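PDB 1PKF: cytochrome p450EpoK from Sorangium cellulosum, which belongs to the cytochrome P450 family of haem proteins and holds epothilone D in a pocket beside its haem. Local coordinates for residues A[67-72]-A[94-99]; A[304-309]-A[325-330]; A[106-111]-A[236-241]. All coordinates share one frame; numbering follows the deposited sequence.

Contact 1 (A[67-72]-A[94-99]). With EPD (epothilone D), chain C.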
loop_
_atom_site.group_PDB
_atom_site.type_symbol
_atom_site.label_atom_id
_atom_site.label_comp_id
_atom_site.label_asym_id
_atom_site.label_seq_id
_atom_site.Cartn_x
_atom_site.Cartn_y
_atom_site.Cartn_z
ATOM N N PHE A 67 -13.048 -15.306 9.371
ATOM C CA PHE A 67 -11.752 -14.641 9.579
ATOM C C PHE A 67 -11.967 -13.144 9.682
ATOM O O PHE A 67 -12.478 -12.533 8.742
ATOM C CB PHE A 67 -10.821 -14.909 8.400
ATOM C CG PHE A 67 -10.293 -16.316 8.341
ATOM C CD1 PHE A 67 -10.890 -17.264 7.518
ATOM C CD2 PHE A 67 -9.194 -16.689 9.090
ATOM C CE1 PHE A 67 -10.394 -18.572 7.456
ATOM C CE2 PHE A 67 -8.690 -17.972 9.020
ATOM C CZ PHE A 67 -9.295 -18.920 8.201
ATOM N N ALA A 68 -11.588 -12.548 10.800
ATOM C CA ALA A 68 -11.803 -11.131 10.982
ATOM C C ALA A 68 -10.575 -10.306 10.623
ATOM O O ALA A 68 -9.450 -10.803 10.577
ATOM C CB ALA A 68 -12.219 -10.838 12.413
ATOM N N VAL A 69 -10.843 -9.023 10.397
ATOM C CA VAL A 69 -9.824 -8.006 10.165
ATOM C C VAL A 69 -9.445 -7.322 11.471
ATOM O O VAL A 69 -8.284 -6.997 11.695
ATOM C CB VAL A 69 -10.358 -6.958 9.179
ATOM C CG1 VAL A 69 -9.356 -5.836 8.993
ATOM C CG2 VAL A 69 -10.650 -7.623 7.844
ATOM N N SER A 70 -10.427 -7.110 12.344
ATOM C CA SER A 70 -10.209 -6.337 13.547
ATOM C C SER A 70 -9.125 -6.992 14.384
ATOM O O SER A 70 -9.198 -8.183 14.699
ATOM C CB SER A 70 -11.486 -6.183 14.367
ATOM O OG SER A 70 -11.162 -5.718 15.671
ATOM N N ARG A 71 -8.112 -6.205 14.732
ATOM C CA ARG A 71 -7.022 -6.707 15.535
ATOM C C ARG A 71 -7.520 -7.029 16.933
ATOM O O ARG A 71 -6.828 -7.691 17.696
ATOM C CB ARG A 71 -5.863 -5.707 15.581
ATOM C CG ARG A 71 -4.987 -5.769 14.362
ATOM C CD ARG A 71 -5.602 -5.111 13.147
ATOM N NE ARG A 71 -4.643 -4.946 12.043
ATOM C CZ ARG A 71 -4.806 -5.394 10.798
ATOM N NH1 ARG A 71 -5.870 -6.065 10.437
ATOM N NH2 ARG A 71 -3.879 -5.160 9.892
ATOM N N GLU A 72 -8.730 -6.579 17.254
ATOM C CA GLU A 72 -9.321 -6.856 18.551
ATOM C C GLU A 72 -9.727 -8.336 18.657
ATOM O O GLU A 72 -9.865 -8.842 19.758
ATOM C CB GLU A 72 -10.491 -5.889 18.853
ATOM C CG GLU A 72 -10.027 -4.562 19.480
ATOM C CD GLU A 72 -11.009 -3.392 19.311
ATOM O OE1 GLU A 72 -11.283 -2.981 18.155
ATOM O OE2 GLU A 72 -11.491 -2.859 20.342
ATOM N N GLY A 94 -10.710 2.938 13.171
ATOM C CA GLY A 94 -10.222 2.987 11.793
ATOM C C GLY A 94 -10.799 1.821 11.021
ATOM O O GLY A 94 -11.512 1.033 11.608
ATOM N N LEU A 95 -10.496 1.698 9.729
ATOM C CA LEU A 95 -11.178 0.733 8.899
ATOM C C LEU A 95 -10.853 -0.714 9.280
ATOM O O LEU A 95 -11.676 -1.618 9.069
ATOM C CB LEU A 95 -10.901 1.005 7.421
ATOM C CG LEU A 95 -11.627 2.282 6.950
ATOM C CD1 LEU A 95 -11.095 2.801 5.645
ATOM C CD2 LEU A 95 -13.123 2.064 6.842
ATOM N N PHE A 96 -9.702 -0.945 9.893
ATOM C CA PHE A 96 -9.365 -2.317 10.292
ATOM C C PHE A 96 -10.073 -2.730 11.597
ATOM O O PHE A 96 -10.446 -3.893 11.757
ATOM C CB PHE A 96 -7.845 -2.535 10.348
ATOM C CG PHE A 96 -7.185 -2.620 8.985
ATOM C CD1 PHE A 96 -5.808 -2.472 8.854
ATOM C CD2 PHE A 96 -7.941 -2.812 7.834
ATOM C CE1 PHE A 96 -5.185 -2.553 7.615
ATOM C CE2 PHE A 96 -7.329 -2.892 6.580
ATOM C CZ PHE A 96 -5.953 -2.764 6.463
ATOM N N GLY A 97 -10.346 -1.780 12.479
ATOM C CA GLY A 97 -10.844 -2.113 13.797
ATOM C C GLY A 97 -12.350 -2.138 13.932
ATOM O O GLY A 97 -12.877 -2.849 14.767
ATOM N N LEU A 98 -13.043 -1.331 13.135
ATOM C CA LEU A 98 -14.499 -1.271 13.171
ATOM C C LEU A 98 -15.175 -2.619 12.935
ATOM O O LEU A 98 -14.710 -3.393 12.107
ATOM C CB LEU A 98 -14.968 -0.322 12.089
ATOM C CG LEU A 98 -14.680 1.139 12.373
ATOM C CD1 LEU A 98 -15.061 1.938 11.175
ATOM C CD2 LEU A 98 -15.441 1.594 13.604
ATOM N N PRO A 99 -16.280 -2.896 13.627
ATOM C CA PRO A 99 -17.052 -4.107 13.343
ATOM C C PRO A 99 -17.688 -3.980 11.964
ATOM O O PRO A 99 -17.901 -2.861 11.528
ATOM C CB PRO A 99 -18.128 -4.118 14.435
ATOM C CG PRO A 99 -17.724 -3.154 15.396
ATOM C CD PRO A 99 -16.900 -2.109 14.697
HETATM C C51 EPD C . -0.859 -2.050 1.093
HETATM C C5 EPD C . -1.575 -1.954 2.424
HETATM C C4 EPD C . -1.732 -0.728 2.882
HETATM C C3 EPD C . -2.601 -0.417 4.064
HETATM C C2 EPD C . -1.805 0.345 5.173
HETATM C C20 EPD C . -2.698 0.734 6.442
HETATM C C21 EPD C . -1.952 1.098 7.719
HETATM C C22 EPD C . -4.031 0.632 6.276
HETATM C C23 EPD C . -4.983 0.901 7.292
HETATM C C24 EPD C . -6.274 1.002 7.276
HETATM S S1 EPD C . -6.954 1.310 8.851
HETATM C C25 EPD C . -5.335 1.245 9.446
HETATM C C27 EPD C . -5.149 1.460 10.921
HETATM N N26 EPD C . -4.434 1.022 8.606
HETATM C C6 EPD C . -2.509 -3.092 2.895
HETATM C C7 EPD C . -1.837 -4.458 2.951
HETATM C C8 EPD C . -0.904 -4.487 4.175
HETATM C C9 EPD C . -1.181 -5.129 5.511
HETATM C C91 EPD C . -2.152 -4.572 6.474
HETATM C C10 EPD C . 0.235 -4.779 6.197
HETATM O O10 EPD C . 1.258 -5.466 5.376
HETATM C C11 EPD C . 0.323 -5.009 7.761
HETATM C C28 EPD C . 0.196 -6.460 8.199
HETATM C C12 EPD C . 1.629 -4.457 8.331
HETATM O O12 EPD C . 2.627 -5.158 8.109
HETATM C C13 EPD C . 1.560 -3.105 9.081
HETATM C C30 EPD C . 0.646 -3.115 10.283
HETATM C C29 EPD C . 2.944 -2.540 9.404
HETATM C C14 EPD C . 0.833 -2.025 8.132
HETATM O O14 EPD C . 0.501 -0.803 8.801
HETATM C C15 EPD C . 1.631 -1.523 6.962
HETATM C C16 EPD C . 0.749 -0.588 6.062
HETATM O O16 EPD C . 1.284 0.137 5.253
HETATM O O1 EPD C . -0.710 -0.598 6.187
#

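Contact 2 (A[304-309]-A[325-330]). With HEM (protoporphyrin IX containing Fe), chain B.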
loop_
_atom_site.group_PDB
_atom_site.type_symbol
_atom_site.label_atom_id
_atom_site.label_comp_id
_atom_site.label_asym_id
_atom_site.label_seq_id
_atom_site.Cartn_x
_atom_site.Cartn_y
_atom_site.Cartn_z
ATOM N N GLY A 304 2.374 -9.954 3.353
ATOM C CA GLY A 304 1.035 -9.832 2.818
ATOM C C GLY A 304 0.165 -9.072 3.766
ATOM O O GLY A 304 0.554 -8.033 4.251
ATOM N N THR A 305 -1.036 -9.575 4.006
ATOM C CA THR A 305 -1.929 -8.921 4.934
ATOM C C THR A 305 -2.406 -9.976 5.906
ATOM O O THR A 305 -2.057 -11.146 5.753
ATOM C CB THR A 305 -3.060 -8.194 4.176
ATOM O OG1 THR A 305 -3.875 -7.468 5.112
ATOM C CG2 THR A 305 -3.991 -9.208 3.491
ATOM N N VAL A 306 -3.145 -9.567 6.917
ATOM C CA VAL A 306 -3.491 -10.451 8.014
ATOM C C VAL A 306 -4.993 -10.581 8.228
ATOM O O VAL A 306 -5.770 -9.671 7.934
ATOM C CB VAL A 306 -2.865 -9.992 9.369
ATOM C CG1 VAL A 306 -1.392 -10.111 9.274
ATOM C CG2 VAL A 306 -3.218 -8.541 9.708
ATOM N N ARG A 307 -5.360 -11.743 8.757
ATOM C CA ARG A 307 -6.689 -11.988 9.261
ATOM C C ARG A 307 -6.532 -12.756 10.567
ATOM O O ARG A 307 -5.438 -13.271 10.870
ATOM C CB ARG A 307 -7.512 -12.794 8.245
ATOM C CG ARG A 307 -7.779 -12.052 6.932
ATOM C CD ARG A 307 -8.732 -10.909 7.127
ATOM N NE ARG A 307 -9.220 -10.264 5.903
ATOM C CZ ARG A 307 -8.579 -9.292 5.269
ATOM N NH1 ARG A 307 -7.368 -8.907 5.681
ATOM N NH2 ARG A 307 -9.115 -8.742 4.180
ATOM N N PHE A 308 -7.628 -12.834 11.322
ATOM C CA PHE A 308 -7.659 -13.471 12.624
ATOM C C PHE A 308 -8.845 -14.439 12.732
ATOM O O PHE A 308 -9.985 -14.021 12.573
ATOM C CB PHE A 308 -7.786 -12.393 13.690
ATOM C CG PHE A 308 -6.693 -11.368 13.624
ATOM C CD1 PHE A 308 -6.882 -10.169 12.943
ATOM C CD2 PHE A 308 -5.448 -11.632 14.184
ATOM C CE1 PHE A 308 -5.848 -9.233 12.855
ATOM C CE2 PHE A 308 -4.418 -10.693 14.103
ATOM C CZ PHE A 308 -4.633 -9.496 13.438
ATOM N N ALA A 309 -8.583 -15.715 13.009
ATOM C CA ALA A 309 -9.655 -16.725 13.165
ATOM C C ALA A 309 -10.655 -16.335 14.237
ATOM O O ALA A 309 -10.287 -16.207 15.385
ATOM C CB ALA A 309 -9.049 -18.089 13.504
ATOM N N MET A 325 -3.590 -15.571 14.275
ATOM C CA MET A 325 -3.403 -14.646 13.172
ATOM C C MET A 325 -3.091 -15.488 11.951
ATOM O O MET A 325 -2.496 -16.553 12.083
ATOM C CB MET A 325 -2.236 -13.690 13.480
ATOM C CG MET A 325 -1.960 -12.652 12.368
ATOM S SD MET A 325 -1.109 -11.174 12.945
ATOM C CE MET A 325 0.454 -11.823 13.256
ATOM N N VAL A 326 -3.507 -15.015 10.784
ATOM C CA VAL A 326 -3.177 -15.648 9.540
ATOM C C VAL A 326 -2.652 -14.605 8.559
ATOM O O VAL A 326 -3.275 -13.582 8.354
ATOM C CB VAL A 326 -4.415 -16.365 8.926
ATOM C CG1 VAL A 326 -4.006 -17.131 7.744
ATOM C CG2 VAL A 326 -5.012 -17.309 9.942
ATOM N N PHE A 327 -1.502 -14.875 7.964
ATOM C CA PHE A 327 -0.962 -14.034 6.923
ATOM C C PHE A 327 -1.304 -14.628 5.579
ATOM O O PHE A 327 -1.124 -15.826 5.369
ATOM C CB PHE A 327 0.562 -13.991 7.006
ATOM C CG PHE A 327 1.100 -12.800 7.713
ATOM C CD1 PHE A 327 1.530 -12.900 9.026
ATOM C CD2 PHE A 327 1.213 -11.581 7.057
ATOM C CE1 PHE A 327 2.061 -11.766 9.690
ATOM C CE2 PHE A 327 1.761 -10.449 7.728
ATOM C CZ PHE A 327 2.174 -10.559 9.035
ATOM N N LEU A 328 -1.723 -13.770 4.655
ATOM C CA LEU A 328 -1.916 -14.138 3.264
ATOM C C LEU A 328 -0.698 -13.717 2.506
ATOM O O LEU A 328 -0.456 -12.532 2.362
ATOM C CB LEU A 328 -3.159 -13.439 2.709
ATOM C CG LEU A 328 -4.365 -13.322 3.627
ATOM C CD1 LEU A 328 -5.560 -12.811 2.840
ATOM C CD2 LEU A 328 -4.703 -14.609 4.264
ATOM N N LEU A 329 0.077 -14.685 2.022
ATOM C CA LEU A 329 1.325 -14.463 1.336
ATOM C C LEU A 329 1.140 -13.976 -0.111
ATOM O O LEU A 329 1.364 -14.710 -1.097
ATOM C CB LEU A 329 2.187 -15.726 1.396
ATOM C CG LEU A 329 3.664 -15.556 1.128
ATOM C CD1 LEU A 329 4.262 -14.504 2.071
ATOM C CD2 LEU A 329 4.425 -16.908 1.228
ATOM N N ILE A 330 0.786 -12.695 -0.235
ATOM C CA ILE A 330 0.388 -12.174 -1.517
ATOM C C ILE A 330 1.378 -12.346 -2.627
ATOM O O ILE A 330 0.992 -12.728 -3.702
ATOM C CB ILE A 330 -0.096 -10.715 -1.410
ATOM C CG1 ILE A 330 -1.512 -10.750 -0.846
ATOM C CG2 ILE A 330 -0.193 -10.075 -2.793
ATOM C CD1 ILE A 330 -1.620 -10.199 0.457
HETATM C CHA HEM B . -6.738 -1.418 1.911
HETATM C CHB HEM B . -3.359 -2.359 -1.259
HETATM C CHC HEM B . -2.801 2.330 -2.373
HETATM C CHD HEM B . -5.931 3.300 1.022
HETATM C C1A HEM B . -5.929 -2.085 1.057
HETATM C C2A HEM B . -5.819 -3.523 0.969
HETATM C C3A HEM B . -4.863 -3.783 0.099
HETATM C C4A HEM B . -4.349 -2.524 -0.376
HETATM C CMA HEM B . -4.435 -5.195 -0.300
HETATM C CAA HEM B . -6.654 -4.549 1.747
HETATM C CBA HEM B . -5.823 -5.077 2.925
HETATM C CGA HEM B . -6.611 -6.144 3.655
HETATM O O1A HEM B . -6.175 -6.594 4.748
HETATM O O2A HEM B . -7.708 -6.550 3.165
HETATM C C1B HEM B . -2.949 -1.152 -1.739
HETATM C C2B HEM B . -1.890 -1.039 -2.718
HETATM C C3B HEM B . -1.796 0.236 -3.027
HETATM C C4B HEM B . -2.713 0.970 -2.232
HETATM C CMB HEM B . -1.027 -2.174 -3.373
HETATM C CAB HEM B . -0.801 0.911 -3.957
HETATM C CBB HEM B . -0.543 0.461 -5.159
HETATM C C1C HEM B . -3.625 3.060 -1.629
HETATM C C2C HEM B . -3.889 4.482 -1.700
HETATM C C3C HEM B . -4.765 4.740 -0.736
HETATM C C4C HEM B . -5.121 3.485 -0.061
HETATM C CMC HEM B . -3.263 5.498 -2.652
HETATM C CAC HEM B . -5.272 6.137 -0.462
HETATM C CBC HEM B . -6.364 6.258 0.226
HETATM C C1D HEM B . -6.323 2.125 1.593
HETATM C C2D HEM B . -7.180 2.092 2.756
HETATM C C3D HEM B . -7.442 0.641 3.027
HETATM C C4D HEM B . -6.700 -0.057 2.018
HETATM C CMD HEM B . -7.805 3.233 3.565
HETATM C CAD HEM B . -8.320 0.059 4.119
HETATM C CBD HEM B . -9.605 -0.363 3.409
HETATM C CGD HEM B . -10.526 -1.055 4.364
HETATM O O1D HEM B . -10.062 -1.708 5.323
HETATM O O2D HEM B . -11.756 -0.968 4.191
HETATM N NA HEM B . -5.014 -1.505 0.237
HETATM N NB HEM B . -3.466 0.114 -1.412
HETATM N NC HEM B . -4.391 2.503 -0.656
HETATM N ND HEM B . -6.033 0.828 1.145
HETATM FE FE HEM B . -4.826 0.492 -0.389
#

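Contact 3 (A[106-111]-A[236-241]). With HEM (protoporphyrin IX containing Fe), chain B.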
loop_
_atom_site.group_PDB
_atom_site.type_symbol
_atom_site.label_atom_id
_atom_site.label_comp_id
_atom_site.label_asym_id
_atom_site.label_seq_id
_atom_site.Cartn_x
_atom_site.Cartn_y
_atom_site.Cartn_z
ATOM N N VAL A 106 -19.009 3.254 7.001
ATOM C CA VAL A 106 -17.941 4.195 6.681
ATOM C C VAL A 106 -17.541 4.080 5.209
ATOM O O VAL A 106 -17.411 5.085 4.523
ATOM C CB VAL A 106 -16.727 4.018 7.582
ATOM C CG1 VAL A 106 -15.627 4.965 7.166
ATOM C CG2 VAL A 106 -17.114 4.272 9.015
ATOM N N ARG A 107 -17.352 2.861 4.722
ATOM C CA ARG A 107 -17.008 2.656 3.302
ATOM C C ARG A 107 -18.073 3.200 2.342
ATOM O O ARG A 107 -17.749 3.826 1.351
ATOM C CB ARG A 107 -16.759 1.172 2.989
ATOM C CG ARG A 107 -15.393 0.622 3.428
ATOM C CD ARG A 107 -14.175 1.369 2.908
ATOM N NE ARG A 107 -13.948 1.251 1.458
ATOM C CZ ARG A 107 -13.222 0.316 0.862
ATOM N NH1 ARG A 107 -12.625 -0.624 1.577
ATOM N NH2 ARG A 107 -13.061 0.337 -0.463
ATOM N N LYS A 108 -19.341 2.960 2.634
ATOM C CA LYS A 108 -20.408 3.418 1.731
ATOM C C LYS A 108 -20.273 4.943 1.551
ATOM O O LYS A 108 -20.393 5.469 0.455
ATOM C CB LYS A 108 -21.788 2.987 2.279
ATOM C CG LYS A 108 -23.018 3.502 1.532
ATOM C CD LYS A 108 -24.328 2.950 2.170
ATOM C CE LYS A 108 -25.547 3.905 1.998
ATOM N NZ LYS A 108 -26.578 3.849 3.129
ATOM N N LEU A 109 -19.942 5.620 2.640
ATOM C CA LEU A 109 -19.793 7.068 2.688
ATOM C C LEU A 109 -18.664 7.633 1.834
ATOM O O LEU A 109 -18.855 8.604 1.079
ATOM C CB LEU A 109 -19.576 7.463 4.150
ATOM C CG LEU A 109 -19.666 8.915 4.570
ATOM C CD1 LEU A 109 -20.938 9.603 4.046
ATOM C CD2 LEU A 109 -19.607 8.957 6.094
ATOM N N VAL A 110 -17.470 7.045 1.969
ATOM C CA VAL A 110 -16.271 7.590 1.334
ATOM C C VAL A 110 -15.979 7.006 -0.046
ATOM O O VAL A 110 -15.336 7.645 -0.855
ATOM C CB VAL A 110 -15.019 7.411 2.250
ATOM C CG1 VAL A 110 -14.531 5.983 2.247
ATOM C CG2 VAL A 110 -13.907 8.323 1.819
ATOM N N ASN A 111 -16.461 5.806 -0.329
ATOM C CA ASN A 111 -16.174 5.166 -1.620
ATOM C C ASN A 111 -16.479 6.045 -2.853
ATOM O O ASN A 111 -15.685 6.080 -3.796
ATOM C CB ASN A 111 -16.908 3.805 -1.744
ATOM C CG ASN A 111 -16.175 2.675 -1.021
ATOM O OD1 ASN A 111 -15.061 2.868 -0.548
ATOM N ND2 ASN A 111 -16.795 1.488 -0.955
ATOM N N GLY A 236 -27.342 13.467 11.739
ATOM C CA GLY A 236 -27.674 12.217 12.411
ATOM C C GLY A 236 -26.692 11.090 12.111
ATOM O O GLY A 236 -26.144 11.020 11.009
ATOM N N SER A 237 -26.517 10.197 13.088
ATOM C CA SER A 237 -25.460 9.168 13.102
ATOM C C SER A 237 -25.095 8.533 11.759
ATOM O O SER A 237 -25.739 7.587 11.299
ATOM C CB SER A 237 -25.808 8.051 14.104
ATOM O OG SER A 237 -24.646 7.302 14.463
ATOM N N ARG A 238 -24.022 9.037 11.163
ATOM C CA ARG A 238 -23.507 8.490 9.915
ATOM C C ARG A 238 -21.974 8.301 9.941
ATOM O O ARG A 238 -21.406 7.577 9.109
ATOM C CB ARG A 238 -23.908 9.414 8.776
ATOM C CG ARG A 238 -23.655 8.854 7.406
ATOM C CD ARG A 238 -24.161 9.754 6.302
ATOM N NE ARG A 238 -25.383 9.221 5.717
ATOM C CZ ARG A 238 -25.420 8.321 4.741
ATOM N NH1 ARG A 238 -24.294 7.846 4.210
ATOM N NH2 ARG A 238 -26.598 7.894 4.292
ATOM N N LEU A 239 -21.326 8.937 10.918
ATOM C CA LEU A 239 -19.875 8.994 11.009
ATOM C C LEU A 239 -19.508 9.762 12.283
ATOM O O LEU A 239 -19.891 10.914 12.438
ATOM C CB LEU A 239 -19.311 9.718 9.784
ATOM C CG LEU A 239 -17.800 9.700 9.557
ATOM C CD1 LEU A 239 -17.268 8.281 9.304
ATOM C CD2 LEU A 239 -17.471 10.620 8.411
ATOM N N SER A 240 -18.808 9.120 13.203
ATOM C CA SER A 240 -18.386 9.771 14.440
ATOM C C SER A 240 -17.114 10.556 14.204
ATOM O O SER A 240 -16.420 10.376 13.197
ATOM C CB SER A 240 -18.181 8.746 15.567
ATOM O OG SER A 240 -17.087 7.856 15.301
ATOM N N THR A 241 -16.796 11.443 15.135
ATOM C CA THR A 241 -15.595 12.242 14.992
ATOM C C THR A 241 -14.380 11.320 14.981
ATOM O O THR A 241 -13.435 11.556 14.257
ATOM C CB THR A 241 -15.511 13.310 16.120
ATOM O OG1 THR A 241 -16.494 14.330 15.875
ATOM C CG2 THR A 241 -14.188 14.076 16.077
HETATM C CHA HEM B . -6.738 -1.418 1.911
HETATM C CHB HEM B . -3.359 -2.359 -1.259
HETATM C CHC HEM B . -2.801 2.330 -2.373
HETATM C CHD HEM B . -5.931 3.300 1.022
HETATM C C1A HEM B . -5.929 -2.085 1.057
HETATM C C2A HEM B . -5.819 -3.523 0.969
HETATM C C3A HEM B . -4.863 -3.783 0.099
HETATM C C4A HEM B . -4.349 -2.524 -0.376
HETATM C CMA HEM B . -4.435 -5.195 -0.300
HETATM C CAA HEM B . -6.654 -4.549 1.747
HETATM C CBA HEM B . -5.823 -5.077 2.925
HETATM C CGA HEM B . -6.611 -6.144 3.655
HETATM O O1A HEM B . -6.175 -6.594 4.748
HETATM O O2A HEM B . -7.708 -6.550 3.165
HETATM C C1B HEM B . -2.949 -1.152 -1.739
HETATM C C2B HEM B . -1.890 -1.039 -2.718
HETATM C C3B HEM B . -1.796 0.236 -3.027
HETATM C C4B HEM B . -2.713 0.970 -2.232
HETATM C CMB HEM B . -1.027 -2.174 -3.373
HETATM C CAB HEM B . -0.801 0.911 -3.957
HETATM C CBB HEM B . -0.543 0.461 -5.159
HETATM C C1C HEM B . -3.625 3.060 -1.629
HETATM C C2C HEM B . -3.889 4.482 -1.700
HETATM C C3C HEM B . -4.765 4.740 -0.736
HETATM C C4C HEM B . -5.121 3.485 -0.061
HETATM C CMC HEM B . -3.263 5.498 -2.652
HETATM C CAC HEM B . -5.272 6.137 -0.462
HETATM C CBC HEM B . -6.364 6.258 0.226
HETATM C C1D HEM B . -6.323 2.125 1.593
HETATM C C2D HEM B . -7.180 2.092 2.756
HETATM C C3D HEM B . -7.442 0.641 3.027
HETATM C C4D HEM B . -6.700 -0.057 2.018
HETATM C CMD HEM B . -7.805 3.233 3.565
HETATM C CAD HEM B . -8.320 0.059 4.119
HETATM C CBD HEM B . -9.605 -0.363 3.409
HETATM C CGD HEM B . -10.526 -1.055 4.364
HETATM O O1D HEM B . -10.062 -1.708 5.323
HETATM O O2D HEM B . -11.756 -0.968 4.191
HETATM N NA HEM B . -5.014 -1.505 0.237
HETATM N NB HEM B . -3.466 0.114 -1.412
HETATM N NC HEM B . -4.391 2.503 -0.656
HETATM N ND HEM B . -6.033 0.828 1.145
HETATM FE FE HEM B . -4.826 0.492 -0.389
#

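Contact 1 (A[67-72]-A[94-99])
R71 NH1 donates to V69 O over 2.9 Å, and the bond, lying flat in the guanidinium plane, fixes the group that rests against the F96 ring. The arginine chain is bent at chi2 (76°), which folds it back over its own turn and brings it alongside the phenylalanine. Guanidinium and ring planes are 23° apart, with R71 NH2 3.5 Å from F96 CD1. V69 also meets the ring obliquely, as R71 NH2 does, its CG1 approaching F96 CD2 to 3.5 Å. One face is covered by the ligand: C24 of epothilone D lies 3.7 Å above the plane of the F96 ring, over its centre, while the two side chains approach obliquely from the other side.

Polar contacts between the two segments are modest. S70 CA makes a bent CA-H...O contact with F96 O, 3.0 Å away, and S70 OG adds a weak hydrogen bond to G97 O. The same hydroxyl accepts from E72 N at 3.0 Å, an ST turn that opens the short 3-10 segment; E72 itself is paired with K92. In the fold, 67-72 leaves the edge strand 67-68, whose neighbour is strand 304-309, whereas 94-99 links helix 88-93 to helix 100-110, its L95 and L98 packing on 100-110 and on the long helix 241-272.

Contact 2 (A[304-309]-A[325-330])
Two neighbouring antiparallel strands of the mixed P450 beta sheet meet here, and T305 and R307 on one of them bind a haem propionate. R307 and V326 form a hydrogen-bonded pair: R307 N reaches V326 O at 2.8 Å, and V326 N returns to R307 O at 2.6 Å. Further along, L328 N points almost straight at T305 O, 2.9 Å away; the reciprocal bond is long and weak.

The two faces of the strand pair carry different chemistry. On the face of V306, F308, M325 and F327, V306 CG1 sits 3.5 Å from the centroid of the F327 ring, only 12° off its normal, a CH-pi contact over the face. Next to it F308 and M325 run side by side, and M325 SD meets F308 CE2 at 3.5 Å in an oblique Met-aromatic contact.

From the face that T305 and R307 share with V326 and L328, the first two reach the haem. R307 bends at chi2 (-70°), and the rest of the side chain carries both terminal nitrogens to one carboxylate, NH1 to haem O1A at 2.8 Å and NH2 to haem O2A at 2.8 Å. R307 NH1 also donates to V306 O, above its carbonyl plane, which restrains rotation of the guanidinium. T305 OG1 also approaches O1A, at a distance short enough for its exact length to be doubtful. The positive charge probably stabilises the ionised propionate. Beyond the strand pair, V326 packs on L52 of strand 49-52 and R307 on F67. An arginine on the strand following the K helix, gripping a haem propionate, is a familiar element of the P450 fold.

Contact 3 (A[106-111]-A[236-241])
Two like charges approach each other across this contact: K108 NZ lies 4.2 Å from R238 NH2, with no hydrogen bond between the segments. Both residues are exposed, so water probably screens the repulsion, and it is apolar packing beneath them that joins the helix to the loop. L109 does most of this work. CG anti to the backbone N (chi1 -168°) carries the branch across to the loop, where the two methyls meet different partners. CD2 touches L239 CD2 at 3.6 Å and lies close to R238 O, while CD1 comes to the guanidinium of R238 at its edge, 3.8 Å from NH1. The bend of R238 at chi3 (-105°) brings the guanidinium edge to L109 CD1. V106, one turn earlier, meets L239 at about a right angle, its CG2 4.0 Å from L239 CD1.

In P450 terms the C helix, 100-110, is packing here against the loop that joins helix H to helix I. L239 also packs on L229 of helix 225-234 and L244 of helix 241-272; just after it, S240 caps the start of 241-272 while its own N bonds E243 OE2, in the manner of a capping box.

R107 points from the same helix toward the haem. R107 NH1 donates to haem O2D at 2.8 Å, and V364 O receives a bond from NH2. N111 OD1 sits in the guanidinium plane and takes R107 NE at 2.8 Å, so a second-shell asparagine four residues on fixes how the arginine faces the propionate.

Contacts 1 and 2 are 13 Å apart between centres and both reach the same sheet, where A68 N lies 2.8 Å from F308 O, a probable hydrogen bond between strands 67-68 and 304-309. The arginine of contact 1 also packs on contact 2, R71 NH2 lying 3.5 Å from V306 CG2. Contact 3, its centre 16 Å from that of contact 1, joins it through L95 CD2 and V106 CG1, 3.8 Å apart. Contacts 2 and 3 do not touch, their nearest atoms being about 9 Å apart, yet each supplies an arginine to a different haem propionate. Epothilone D meets contacts 1 and 2, lying against F96 and hydrogen-bonding G304 O.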